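Local coordinates for protein serine-threonine phosphatase 2C (Toxoplasma gondii, PDB 2I44) that probably removes phosphate groups from serine and threonine residues of proteins as a metal-dependent phosphatase of the PP2C family, and binds calcium ions, at residues L14-Y19 with G288-Q293; F22-F27 with F40-Q45. All blocks are in the same frame, centred on the assembly; numbering follows the deposited sequence.

How the contacts relate
Contact 1 sits at the edge of an antiparallel sheet of the PP2C fold, where helix 291-305 packs on its outer face; contact 2 lies on the inner face, their centres about 9 Å apart. Contact 1 comes first and last along the chain: it brings residues 14-19, whose strand 17-19 is outermost in that sheet, against the start of helix 291-305. Contact 2 falls within that span and joins the next strand, 22-29, to strand 38-43 of the second sheet. Probable backbone hydrogen bonds tie the two together, Leu14 O to Ile26 N and Thr17 N to Ala24 O. A single sheet is thus packed against helix on one side and against another sheet on the other, the layering of a PP2C domain.

Contact 1. Residues L14-Y19 with G288-Q293; sequences LPPTSY and GRNPAQ
Pro16 lays its ring across the side chain of Asn290 at about a right angle, and these two residues account for most of the buried surface. The CD and CG atoms of the proline do the touching: CD lies 3.5 Å from Asn290 ND2, while CG comes 3.9 Å from Asn290 CA. The asparagine side chain extends toward residues 14-19, its CG placed opposite the backbone nitrogen (chi1 -171°), and brings its amide nitrogen to 3.7 Å from Pro15 CA. No hydrogen bond crosses between the segments; the amide meets the prolines by van der Waals contact alone.

The other end of that amide works within its own segment. Asn290 stands at the N-cap of helix 291-305, and its OD1 accepts from Gln293 N at 3.0 Å, an N-H...O angle of 160°, with the donor above the carbonyl plane. This capping bond restrains the side chain's rotation, and asparagine suits the place because its short amide can reach a backbone N-H at the helix start. Pro291 follows as first helical residue, where a missing N-H costs nothing, and its CD meets Pro16 CG at 4.1 Å.

Pro16 itself occupies the corner between strands 14-15 and 17-19, a bend that suits proline, whose ring restrains phi; just past it, Thr17 OG1 donates to Pro15 O at 2.7 Å. The contact is surface packing away from the calcium sites, joining a sheet edge to the capped start of a helix in the PP2C fold.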
loop_
_atom_site.group_PDB
_atom_site.type_symbol
_atom_site.label_atom_id
_atom_site.label_comp_id
_atom_site.label_asym_id
_atom_site.label_seq_id
_atom_site.Cartn_x
_atom_site.Cartn_y
_atom_site.Cartn_z
ATOM N N LEU A 14 -6.109 4.203 14.919
ATOM C CA LEU A 14 -6.051 5.621 15.239
ATOM C C LEU A 14 -7.399 6.315 15.062
ATOM O O LEU A 14 -7.867 6.495 13.943
ATOM C CB LEU A 14 -5.015 6.303 14.335
ATOM C CG LEU A 14 -4.807 7.823 14.393
ATOM C CD1 LEU A 14 -4.090 8.208 15.679
ATOM C CD2 LEU A 14 -3.986 8.268 13.189
ATOM N N PRO A 15 -8.056 6.690 16.170
ATOM C CA PRO A 15 -9.343 7.370 15.998
ATOM C C PRO A 15 -9.069 8.737 15.365
ATOM O O PRO A 15 -7.915 9.152 15.263
ATOM C CB PRO A 15 -9.862 7.482 17.428
ATOM C CG PRO A 15 -9.318 6.236 18.069
ATOM C CD PRO A 15 -7.888 6.225 17.558
ATOM N N PRO A 16 -10.124 9.451 14.937
ATOM C CA PRO A 16 -10.011 10.775 14.311
ATOM C C PRO A 16 -8.997 11.675 15.014
ATOM O O PRO A 16 -9.236 12.120 16.130
ATOM C CB PRO A 16 -11.431 11.317 14.415
ATOM C CG PRO A 16 -12.255 10.074 14.232
ATOM C CD PRO A 16 -11.541 9.074 15.109
ATOM N N THR A 17 -7.879 11.953 14.350
ATOM C CA THR A 17 -6.818 12.786 14.922
ATOM C C THR A 17 -6.411 13.924 13.978
ATOM O O THR A 17 -6.090 13.689 12.808
ATOM C CB THR A 17 -5.577 11.926 15.239
ATOM O OG1 THR A 17 -5.957 10.842 16.097
ATOM C CG2 THR A 17 -4.504 12.758 15.924
ATOM N N SER A 18 -6.415 15.150 14.498
ATOM C CA SER A 18 -6.072 16.338 13.712
ATOM C C SER A 18 -4.582 16.689 13.688
ATOM O O SER A 18 -3.934 16.802 14.730
ATOM C CB SER A 18 -6.865 17.547 14.223
ATOM O OG SER A 18 -6.536 18.721 13.501
ATOM N N TYR A 19 -4.049 16.858 12.485
ATOM C CA TYR A 19 -2.649 17.218 12.296
ATOM C C TYR A 19 -2.613 18.511 11.481
ATOM O O TYR A 19 -3.603 18.891 10.853
ATOM C CB TYR A 19 -1.899 16.092 11.572
ATOM C CG TYR A 19 -1.806 14.807 12.374
ATOM C CD1 TYR A 19 -0.899 14.675 13.426
ATOM C CD2 TYR A 19 -2.646 13.732 12.096
ATOM C CE1 TYR A 19 -0.831 13.502 14.179
ATOM C CE2 TYR A 19 -2.591 12.551 12.842
ATOM C CZ TYR A 19 -1.682 12.441 13.880
ATOM O OH TYR A 19 -1.629 11.271 14.604
ATOM N N GLY A 288 -19.321 13.637 12.141
ATOM C CA GLY A 288 -18.470 13.428 13.297
ATOM C C GLY A 288 -18.170 11.985 13.657
ATOM O O GLY A 288 -17.804 11.707 14.794
ATOM N N ARG A 289 -18.323 11.063 12.711
ATOM C CA ARG A 289 -18.033 9.651 12.976
ATOM C C ARG A 289 -16.642 9.258 12.478
ATOM O O ARG A 289 -16.054 9.950 11.657
ATOM C CB ARG A 289 -19.100 8.753 12.329
ATOM C CG ARG A 289 -20.446 8.823 13.040
ATOM C CD ARG A 289 -21.516 7.934 12.417
ATOM N NE ARG A 289 -21.947 8.406 11.103
ATOM C CZ ARG A 289 -21.544 7.882 9.949
ATOM N NH1 ARG A 289 -20.696 6.860 9.937
ATOM N NH2 ARG A 289 -21.996 8.374 8.803
ATOM N N ASN A 290 -16.113 8.155 12.993
ATOM C CA ASN A 290 -14.792 7.671 12.586
ATOM C C ASN A 290 -14.863 7.181 11.131
ATOM O O ASN A 290 -15.371 6.100 10.856
ATOM C CB ASN A 290 -14.367 6.521 13.492
ATOM C CG ASN A 290 -12.934 6.107 13.269
ATOM O OD1 ASN A 290 -12.440 6.117 12.141
ATOM N ND2 ASN A 290 -12.258 5.721 14.346
ATOM N N PRO A 291 -14.329 7.967 10.185
ATOM C CA PRO A 291 -14.349 7.607 8.762
ATOM C C PRO A 291 -13.793 6.221 8.441
ATOM O O PRO A 291 -14.392 5.464 7.682
ATOM C CB PRO A 291 -13.524 8.718 8.112
ATOM C CG PRO A 291 -13.693 9.872 9.063
ATOM C CD PRO A 291 -13.547 9.194 10.393
ATOM N N ALA A 292 -12.640 5.901 9.017
ATOM C CA ALA A 292 -12.002 4.610 8.778
ATOM C C ALA A 292 -12.824 3.478 9.379
ATOM O O ALA A 292 -12.929 2.399 8.799
ATOM C CB ALA A 292 -10.586 4.602 9.362
ATOM N N GLN A 293 -13.406 3.718 10.548
ATOM C CA GLN A 293 -14.211 2.686 11.176
ATOM C C GLN A 293 -15.488 2.502 10.371
ATOM O O GLN A 293 -15.982 1.384 10.213
ATOM C CB GLN A 293 -14.549 3.069 12.615
ATOM C CG GLN A 293 -15.344 2.010 13.357
ATOM C CD GLN A 293 -15.806 2.497 14.711
ATOM O OE1 GLN A 293 -16.471 3.525 14.815
ATOM N NE2 GLN A 293 -15.455 1.764 15.756
#

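Contact 2. Residues F22-F27 with F40-Q45; sequences FDAAIF and FTLCPQ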
loop_
_atom_site.group_PDB
_atom_site.type_symbol
_atom_site.label_atom_id
_atom_site.label_comp_id
_atom_site.label_asym_id
_atom_site.label_seq_id
_atom_site.Cartn_x
_atom_site.Cartn_y
_atom_site.Cartn_z
ATOM N N PHE A 22 -3.501 17.722 7.766
ATOM C CA PHE A 22 -4.516 16.710 7.478
ATOM C C PHE A 22 -5.061 16.063 8.736
ATOM O O PHE A 22 -4.441 16.128 9.795
ATOM C CB PHE A 22 -3.885 15.610 6.630
ATOM C CG PHE A 22 -2.763 14.902 7.335
ATOM C CD1 PHE A 22 -3.012 13.786 8.140
ATOM C CD2 PHE A 22 -1.464 15.393 7.254
ATOM C CE1 PHE A 22 -1.982 13.174 8.853
ATOM C CE2 PHE A 22 -0.424 14.786 7.967
ATOM C CZ PHE A 22 -0.685 13.676 8.767
ATOM N N ASP A 23 -6.218 15.420 8.607
ATOM C CA ASP A 23 -6.814 14.692 9.718
ATOM C C ASP A 23 -6.753 13.231 9.286
ATOM O O ASP A 23 -6.958 12.915 8.109
ATOM C CB ASP A 23 -8.264 15.117 9.948
ATOM C CG ASP A 23 -8.395 16.601 10.221
ATOM O OD1 ASP A 23 -7.484 17.165 10.866
ATOM O OD2 ASP A 23 -9.408 17.203 9.796
ATOM N N ALA A 24 -6.454 12.338 10.217
ATOM C CA ALA A 24 -6.352 10.938 9.857
ATOM C C ALA A 24 -7.040 10.007 10.826
ATOM O O ALA A 24 -7.236 10.328 11.999
ATOM C CB ALA A 24 -4.889 10.549 9.714
ATOM N N ALA A 25 -7.403 8.840 10.311
ATOM C CA ALA A 25 -8.063 7.812 11.095
ATOM C C ALA A 25 -7.632 6.477 10.515
ATOM O O ALA A 25 -7.399 6.367 9.310
ATOM C CB ALA A 25 -9.572 7.962 11.002
ATOM N N ILE A 26 -7.507 5.468 11.367
ATOM C CA ILE A 26 -7.106 4.148 10.904
ATOM C C ILE A 26 -7.894 3.117 11.682
ATOM O O ILE A 26 -7.954 3.179 12.906
ATOM C CB ILE A 26 -5.602 3.878 11.156
ATOM C CG1 ILE A 26 -4.756 5.050 10.652
ATOM C CG2 ILE A 26 -5.175 2.597 10.445
ATOM C CD1 ILE A 26 -3.289 4.932 11.028
ATOM N N PHE A 27 -8.494 2.168 10.973
ATOM C CA PHE A 27 -9.262 1.113 11.617
ATOM C C PHE A 27 -9.017 -0.200 10.891
ATOM O O PHE A 27 -8.886 -0.228 9.671
ATOM C CB PHE A 27 -10.758 1.431 11.590
ATOM C CG PHE A 27 -11.571 0.576 12.524
ATOM C CD1 PHE A 27 -11.647 0.886 13.881
ATOM C CD2 PHE A 27 -12.231 -0.558 12.058
ATOM C CE1 PHE A 27 -12.372 0.078 14.765
ATOM C CE2 PHE A 27 -12.961 -1.374 12.935
ATOM C CZ PHE A 27 -13.029 -1.053 14.289
ATOM N N PHE A 40 -0.084 -1.728 9.001
ATOM C CA PHE A 40 -0.087 -0.355 8.520
ATOM C C PHE A 40 0.907 0.512 9.278
ATOM O O PHE A 40 1.349 0.170 10.378
ATOM C CB PHE A 40 -1.496 0.229 8.629
ATOM C CG PHE A 40 -2.085 0.143 10.009
ATOM C CD1 PHE A 40 -1.684 1.023 11.008
ATOM C CD2 PHE A 40 -3.053 -0.810 10.307
ATOM C CE1 PHE A 40 -2.239 0.960 12.280
ATOM C CE2 PHE A 40 -3.614 -0.881 11.582
ATOM C CZ PHE A 40 -3.206 0.006 12.569
ATOM N N THR A 41 1.233 1.652 8.684
ATOM C CA THR A 41 2.200 2.560 9.265
ATOM C C THR A 41 1.833 3.993 8.927
ATOM O O THR A 41 1.503 4.303 7.787
ATOM C CB THR A 41 3.611 2.249 8.714
ATOM O OG1 THR A 41 3.994 0.922 9.108
ATOM C CG2 THR A 41 4.635 3.265 9.225
ATOM N N LEU A 42 1.870 4.860 9.931
ATOM C CA LEU A 42 1.573 6.265 9.726
ATOM C C LEU A 42 2.609 7.105 10.462
ATOM O O LEU A 42 2.769 6.979 11.675
ATOM C CB LEU A 42 0.160 6.602 10.230
ATOM C CG LEU A 42 -0.392 7.990 9.867
ATOM C CD1 LEU A 42 -1.886 8.036 10.113
ATOM C CD2 LEU A 42 0.305 9.062 10.670
ATOM N N CYS A 43 3.325 7.944 9.720
ATOM C CA CYS A 43 4.329 8.827 10.312
ATOM C C CYS A 43 3.828 10.268 10.153
ATOM O O CYS A 43 4.021 10.888 9.111
ATOM C CB CYS A 43 5.671 8.649 9.602
ATOM S SG CYS A 43 7.050 9.509 10.402
ATOM N N PRO A 44 3.180 10.817 11.194
ATOM C CA PRO A 44 2.636 12.181 11.179
ATOM C C PRO A 44 3.611 13.313 10.840
ATOM O O PRO A 44 3.246 14.264 10.146
ATOM C CB PRO A 44 2.016 12.319 12.569
ATOM C CG PRO A 44 2.884 11.453 13.405
ATOM C CD PRO A 44 3.073 10.230 12.541
ATOM N N GLN A 45 4.839 13.224 11.337
ATOM C CA GLN A 45 5.847 14.242 11.038
ATOM C C GLN A 45 7.073 13.530 10.482
ATOM O O GLN A 45 7.939 13.071 11.224
ATOM C CB GLN A 45 6.216 15.041 12.293
ATOM C CG GLN A 45 7.421 15.951 12.094
ATOM C CD GLN A 45 7.730 16.812 13.307
ATOM O OE1 GLN A 45 7.076 17.829 13.545
ATOM N NE2 GLN A 45 8.727 16.404 14.084
#
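Ile26 places its CG2 methyl squarely over the ring of Phe40, a CH-pi contact with the carbon 3.7 Å from the ring centroid and 4° off the normal. The methyl is therefore almost equally far from all six ring carbons. Phe40 holds its ring here with CG between the backbone N and the carbonyl carbon (chi1 55°). Its electron-rich face suits a methyl C-H, and isoleucine's second branch can reach another residue.

Purely aliphatic packing continues along the strands. That other branch of Ile26 ends in CD1, 3.5 Å from Leu42 CD1, so one isoleucine serves two partners at once. Leu42 CD1 also meets Ala24 CB at 3.9 Å; the small alanine lets the longer leucine come close to strand 22-29.

Phe22, Ala24 and Ile26 alternate with residues on the other face, as do Phe40 and Leu42. The segments run antiparallel at 162° with axes 9.7 Å apart, too far for backbone pairing: they belong to the two facing sheets of the PP2C beta-sandwich, and these side chains form part of its interior. The metal site is not in direct contact, the Phe40 side chain lying about 12 Å from a bound calcium ion. Ala25 points the other way, onto Ala292 of helix 291-305.

At the far end a ring edge meets a carbonyl oxygen, with Phe22 CZ 4.2 Å from Pro44 O. That ring also meets Phe56 of strand 53-62 edge-to-face.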